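PDB 5ZNT: chitin deacetylase 1 from Bombyx mori, which removes acetyl groups from the N-acetylglucosamine residues of chitin, a zinc-dependent hydrolysis that yields chitosan and acetate. Local coordinates for residues Arg64-Thr75 against Leu292-Met303. Sequence-based numbering, arbitrary orientation.
Sequences RKNPNGCDIKAT and LQSHNDVYFVTM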
loop_
_atom_site.group_PDB
_atom_site.type_symbol
_atom_site.label_atom_id
_atom_site.label_comp_id
_atom_site.label_asym_id
_atom_site.label_seq_id
_atom_site.Cartn_x
_atom_site.Cartn_y
_atom_site.Cartn_z
ATOM N N ARG A 64 -6.499 0.517 19.413
ATOM C CA ARG A 64 -7.093 -0.449 18.492
ATOM C C ARG A 64 -6.059 -1.546 18.272
ATOM O O ARG A 64 -4.965 -1.275 17.771
ATOM C CB ARG A 64 -7.500 0.226 17.180
ATOM C CG ARG A 64 -8.488 1.382 17.396
ATOM C CD ARG A 64 -9.009 2.050 16.118
ATOM N NE ARG A 64 -10.290 2.697 16.413
ATOM C CZ ARG A 64 -10.453 3.991 16.661
ATOM N NH1 ARG A 64 -9.413 4.837 16.586
ATOM N NH2 ARG A 64 -11.673 4.436 16.960
ATOM N N LYS A 65 -6.384 -2.770 18.693
ATOM C CA LYS A 65 -5.421 -3.864 18.715
ATOM C C LYS A 65 -5.953 -5.045 17.923
ATOM O O LYS A 65 -7.144 -5.348 17.984
ATOM C CB LYS A 65 -5.129 -4.343 20.148
ATOM C CG LYS A 65 -4.891 -3.246 21.147
ATOM C CD LYS A 65 -3.426 -2.946 21.288
ATOM C CE LYS A 65 -3.176 -2.045 22.495
ATOM N NZ LYS A 65 -1.843 -1.458 22.370
ATOM N N ASN A 66 -5.055 -5.712 17.202
ATOM C CA ASN A 66 -5.355 -6.967 16.523
ATOM C C ASN A 66 -5.513 -8.091 17.550
ATOM O O ASN A 66 -5.198 -7.908 18.722
ATOM C CB ASN A 66 -4.233 -7.303 15.552
ATOM C CG ASN A 66 -4.315 -6.494 14.276
ATOM O OD1 ASN A 66 -5.407 -6.205 13.786
ATOM N ND2 ASN A 66 -3.168 -6.147 13.727
ATOM N N PRO A 67 -5.981 -9.275 17.132
ATOM C CA PRO A 67 -6.162 -10.374 18.107
ATOM C C PRO A 67 -4.876 -10.827 18.776
ATOM O O PRO A 67 -4.953 -11.530 19.793
ATOM C CB PRO A 67 -6.774 -11.499 17.261
ATOM C CG PRO A 67 -7.471 -10.788 16.134
ATOM C CD PRO A 67 -6.570 -9.607 15.824
ATOM N N ASN A 68 -3.702 -10.445 18.260
ATOM C CA ASN A 68 -2.429 -10.749 18.901
ATOM C C ASN A 68 -2.048 -9.730 19.962
ATOM O O ASN A 68 -0.926 -9.781 20.471
ATOM C CB ASN A 68 -1.306 -10.841 17.851
ATOM C CG ASN A 68 -1.107 -9.540 17.092
ATOM O OD1 ASN A 68 -1.791 -8.547 17.341
ATOM N ND2 ASN A 68 -0.159 -9.537 16.166
ATOM N N GLY A 69 -2.930 -8.784 20.276
ATOM C CA GLY A 69 -2.617 -7.760 21.246
ATOM C C GLY A 69 -1.835 -6.565 20.717
ATOM O O GLY A 69 -1.585 -5.630 21.484
ATOM N N CYS A 70 -1.439 -6.560 19.444
ATOM C CA CYS A 70 -0.620 -5.475 18.906
ATOM C C CYS A 70 -1.487 -4.417 18.220
ATOM O O CYS A 70 -2.557 -4.717 17.683
ATOM C CB CYS A 70 0.414 -6.017 17.911
ATOM S SG CYS A 70 1.595 -7.238 18.648
ATOM N N ASP A 71 -0.981 -3.175 18.208
ATOM C CA ASP A 71 -1.666 -2.083 17.525
ATOM C C ASP A 71 -1.908 -2.436 16.060
ATOM O O ASP A 71 -1.063 -3.041 15.404
ATOM C CB ASP A 71 -0.835 -0.801 17.611
ATOM C CG ASP A 71 -0.675 -0.305 19.045
ATOM O OD1 ASP A 71 -1.607 -0.459 19.850
ATOM O OD2 ASP A 71 0.374 0.263 19.349
ATOM N N ILE A 72 -3.084 -2.066 15.554
ATOM C CA ILE A 72 -3.345 -2.219 14.126
ATOM C C ILE A 72 -2.316 -1.410 13.335
ATOM O O ILE A 72 -1.830 -0.368 13.788
ATOM C CB ILE A 72 -4.778 -1.792 13.767
ATOM C CG1 ILE A 72 -5.046 -0.332 14.128
ATOM C CG2 ILE A 72 -5.783 -2.673 14.483
ATOM C CD1 ILE A 72 -6.429 0.132 13.578
ATOM N N LYS A 73 -1.951 -1.917 12.162
ATOM C CA LYS A 73 -0.907 -1.304 11.349
ATOM C C LYS A 73 -1.437 -1.035 9.949
ATOM O O LYS A 73 -2.224 -1.817 9.410
ATOM C CB LYS A 73 0.337 -2.186 11.242
ATOM C CG LYS A 73 0.967 -2.595 12.587
ATOM C CD LYS A 73 1.371 -1.360 13.414
ATOM C CE LYS A 73 2.336 -1.780 14.541
ATOM N NZ LYS A 73 1.754 -2.906 15.349
ATOM N N ALA A 74 -0.967 0.068 9.356
ATOM C CA ALA A 74 -1.337 0.482 8.008
ATOM C C ALA A 74 -0.074 0.683 7.171
ATOM O O ALA A 74 1.051 0.627 7.675
ATOM C CB ALA A 74 -2.198 1.769 8.045
ATOM N N THR A 75 -0.265 0.897 5.871
ATOM C CA THR A 75 0.825 1.099 4.913
ATOM C C THR A 75 0.642 2.461 4.255
ATOM O O THR A 75 -0.455 2.781 3.816
ATOM C CB THR A 75 0.825 -0.003 3.837
ATOM O OG1 THR A 75 0.874 -1.300 4.463
ATOM C CG2 THR A 75 2.026 0.139 2.893
ATOM N N LEU A 292 -13.128 -5.237 15.123
ATOM C CA LEU A 292 -12.105 -5.685 16.067
ATOM C C LEU A 292 -12.723 -6.390 17.274
ATOM O O LEU A 292 -12.184 -7.392 17.753
ATOM C CB LEU A 292 -11.247 -4.504 16.535
ATOM C CG LEU A 292 -10.212 -3.919 15.547
ATOM C CD1 LEU A 292 -9.589 -2.672 16.144
ATOM C CD2 LEU A 292 -9.127 -4.912 15.241
ATOM N N GLN A 293 -13.834 -5.870 17.797
ATOM C CA GLN A 293 -14.412 -6.482 18.995
ATOM C C GLN A 293 -15.028 -7.843 18.676
ATOM O O GLN A 293 -14.927 -8.778 19.482
ATOM C CB GLN A 293 -15.455 -5.556 19.625
ATOM C CG GLN A 293 -15.967 -6.027 21.006
ATOM C CD GLN A 293 -17.028 -7.109 20.913
ATOM O OE1 GLN A 293 -17.794 -7.146 19.949
ATOM N NE2 GLN A 293 -17.080 -8.004 21.923
ATOM N N SER A 294 -15.643 -7.981 17.508
ATOM C CA SER A 294 -16.421 -9.173 17.219
ATOM C C SER A 294 -15.616 -10.273 16.550
ATOM O O SER A 294 -16.102 -11.403 16.469
ATOM C CB SER A 294 -17.642 -8.813 16.355
ATOM O OG SER A 294 -17.261 -8.385 15.060
ATOM N N HIS A 295 -14.393 -9.999 16.100
ATOM C CA HIS A 295 -13.629 -10.976 15.336
ATOM C C HIS A 295 -12.304 -11.254 16.012
ATOM O O HIS A 295 -11.459 -10.354 16.144
ATOM C CB HIS A 295 -13.383 -10.494 13.899
ATOM C CG HIS A 295 -14.555 -10.694 13.004
ATOM N ND1 HIS A 295 -14.718 -11.834 12.251
ATOM C CD2 HIS A 295 -15.646 -9.923 12.771
ATOM C CE1 HIS A 295 -15.854 -11.751 11.575
ATOM N NE2 HIS A 295 -16.441 -10.608 11.881
ATOM N N ASN A 296 -12.108 -12.501 16.420
ATOM C CA ASN A 296 -10.793 -12.939 16.851
ATOM C C ASN A 296 -9.937 -13.400 15.684
ATOM O O ASN A 296 -8.790 -13.799 15.894
ATOM C CB ASN A 296 -10.905 -14.055 17.908
ATOM C CG ASN A 296 -11.591 -15.317 17.392
ATOM O OD1 ASN A 296 -11.773 -15.510 16.190
ATOM N ND2 ASN A 296 -11.971 -16.196 18.325
ATOM N N ASP A 297 -10.461 -13.324 14.451
ATOM C CA ASP A 297 -9.796 -13.877 13.277
ATOM C C ASP A 297 -9.554 -12.832 12.184
ATOM O O ASP A 297 -9.366 -13.201 11.020
ATOM C CB ASP A 297 -10.615 -15.050 12.716
ATOM C CG ASP A 297 -12.059 -14.673 12.431
ATOM O OD1 ASP A 297 -12.453 -13.521 12.724
ATOM O OD2 ASP A 297 -12.819 -15.531 11.918
ATOM N N VAL A 298 -9.545 -11.544 12.534
ATOM C CA VAL A 298 -9.339 -10.452 11.581
ATOM C C VAL A 298 -8.127 -9.646 12.049
ATOM O O VAL A 298 -8.072 -9.228 13.210
ATOM C CB VAL A 298 -10.588 -9.555 11.463
ATOM C CG1 VAL A 298 -10.280 -8.255 10.670
ATOM C CG2 VAL A 298 -11.749 -10.312 10.798
ATOM N N TYR A 299 -7.165 -9.431 11.153
ATOM C CA TYR A 299 -5.944 -8.677 11.450
ATOM C C TYR A 299 -5.782 -7.524 10.460
ATOM O O TYR A 299 -5.796 -7.743 9.244
ATOM C CB TYR A 299 -4.701 -9.564 11.350
ATOM C CG TYR A 299 -4.478 -10.474 12.531
ATOM C CD1 TYR A 299 -5.259 -11.623 12.707
ATOM C CD2 TYR A 299 -3.477 -10.203 13.459
ATOM C CE1 TYR A 299 -5.045 -12.479 13.795
ATOM C CE2 TYR A 299 -3.254 -11.049 14.539
ATOM C CZ TYR A 299 -4.043 -12.180 14.696
ATOM O OH TYR A 299 -3.807 -13.010 15.764
ATOM N N PHE A 300 -5.591 -6.312 10.988
ATOM C CA PHE A 300 -5.199 -5.149 10.184
ATOM C C PHE A 300 -3.683 -5.100 10.166
ATOM O O PHE A 300 -3.056 -4.829 11.197
ATOM C CB PHE A 300 -5.780 -3.868 10.773
ATOM C CG PHE A 300 -7.280 -3.812 10.728
ATOM C CD1 PHE A 300 -8.037 -4.471 11.683
ATOM C CD2 PHE A 300 -7.935 -3.099 9.729
ATOM C CE1 PHE A 300 -9.422 -4.433 11.640
ATOM C CE2 PHE A 300 -9.327 -3.036 9.698
ATOM C CZ PHE A 300 -10.066 -3.715 10.643
ATOM N N VAL A 301 -3.091 -5.391 9.003
ATOM C CA VAL A 301 -1.656 -5.569 8.861
ATOM C C VAL A 301 -1.122 -4.719 7.705
ATOM O O VAL A 301 -1.870 -4.248 6.840
ATOM C CB VAL A 301 -1.304 -7.059 8.635
ATOM C CG1 VAL A 301 -1.682 -7.904 9.879
ATOM C CG2 VAL A 301 -2.033 -7.575 7.406
ATOM N N THR A 302 0.201 -4.552 7.685
ATOM C CA THR A 302 0.850 -3.883 6.564
ATOM C C THR A 302 0.896 -4.800 5.345
ATOM O O THR A 302 0.674 -6.012 5.428
ATOM C CB THR A 302 2.271 -3.466 6.924
ATOM O OG1 THR A 302 3.096 -4.631 7.027
ATOM C CG2 THR A 302 2.309 -2.715 8.256
ATOM N N MET A 303 1.251 -4.212 4.202
ATOM C CA MET A 303 1.407 -5.008 2.984
ATOM C C MET A 303 2.541 -6.007 3.120
ATOM O O MET A 303 2.416 -7.165 2.707
ATOM C CB MET A 303 1.670 -4.098 1.790
ATOM C CG MET A 303 0.672 -3.003 1.647
ATOM S SD MET A 303 -0.761 -3.651 0.816
ATOM C CE MET A 303 -0.590 -2.834 -0.697
HETATM O O HOH W 1 -1.790 -2.001 5.113
#
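Leu292, on the last turn of helix 278-294, lays its two methyls on the 64-75 loop: CD1 meets CB of Arg64 at 3.7 Å, while CD2 sits against the carbonyl of Lys65 and CG2 of Ile72. The chain then turns past Asn296, whose carbonyl faces the ring of Pro67, and enters strand 298-300.

Tyr299 is the main platform for the type I turn Asn66-Gly69. Pro67 CD lies over one face as a CH-pi contact, 3.6 Å from the centroid of the Tyr299 ring and only 5° off its normal, while Asn68 comes to the ring edge with its amide nearly perpendicular to the phenol. Asn68 is held there by an Asx turn, OD1 accepting from the backbone N of Cys70. An alanine in place of Tyr299 would probably leave Pro67 without its aromatic floor and open a gap beside the Asn68 amide, though the Asx turn would remain.

At Phe300 the Asn66 side chain acts like a strand neighbour. With CG anti to its own carbonyl carbon (chi1 -78°), the amide reaches the Phe300 backbone: Asn66 OD1 accepts from Phe300 N at 2.8 Å, and Asn66 ND2 gives a nearly straight bond, 173°, to Phe300 O at 2.9 Å. Phe300 O also accepts from Lys73 N at 3.3 Å, from the opposite face of its carbonyl plane. Ile72 runs alongside the Phe300 side chain.

A water accepts from Thr75 OG1 and donates to Val301 O. Thr302 CG2 packs on Lys73 CB, and Thr75 OG1 receives Met303 N at 2.9 Å.

The contact thus fastens the loop between helix 53-59 and strand 75-78 to strand 298-300 of the parallel sheet in this CE4 catalytic domain, where that strand pairs with strand 38-45, Phe300 packs on Ile40, Ile42 and Trp287 of helix 278-294, and Thr302 caps helix 303-311.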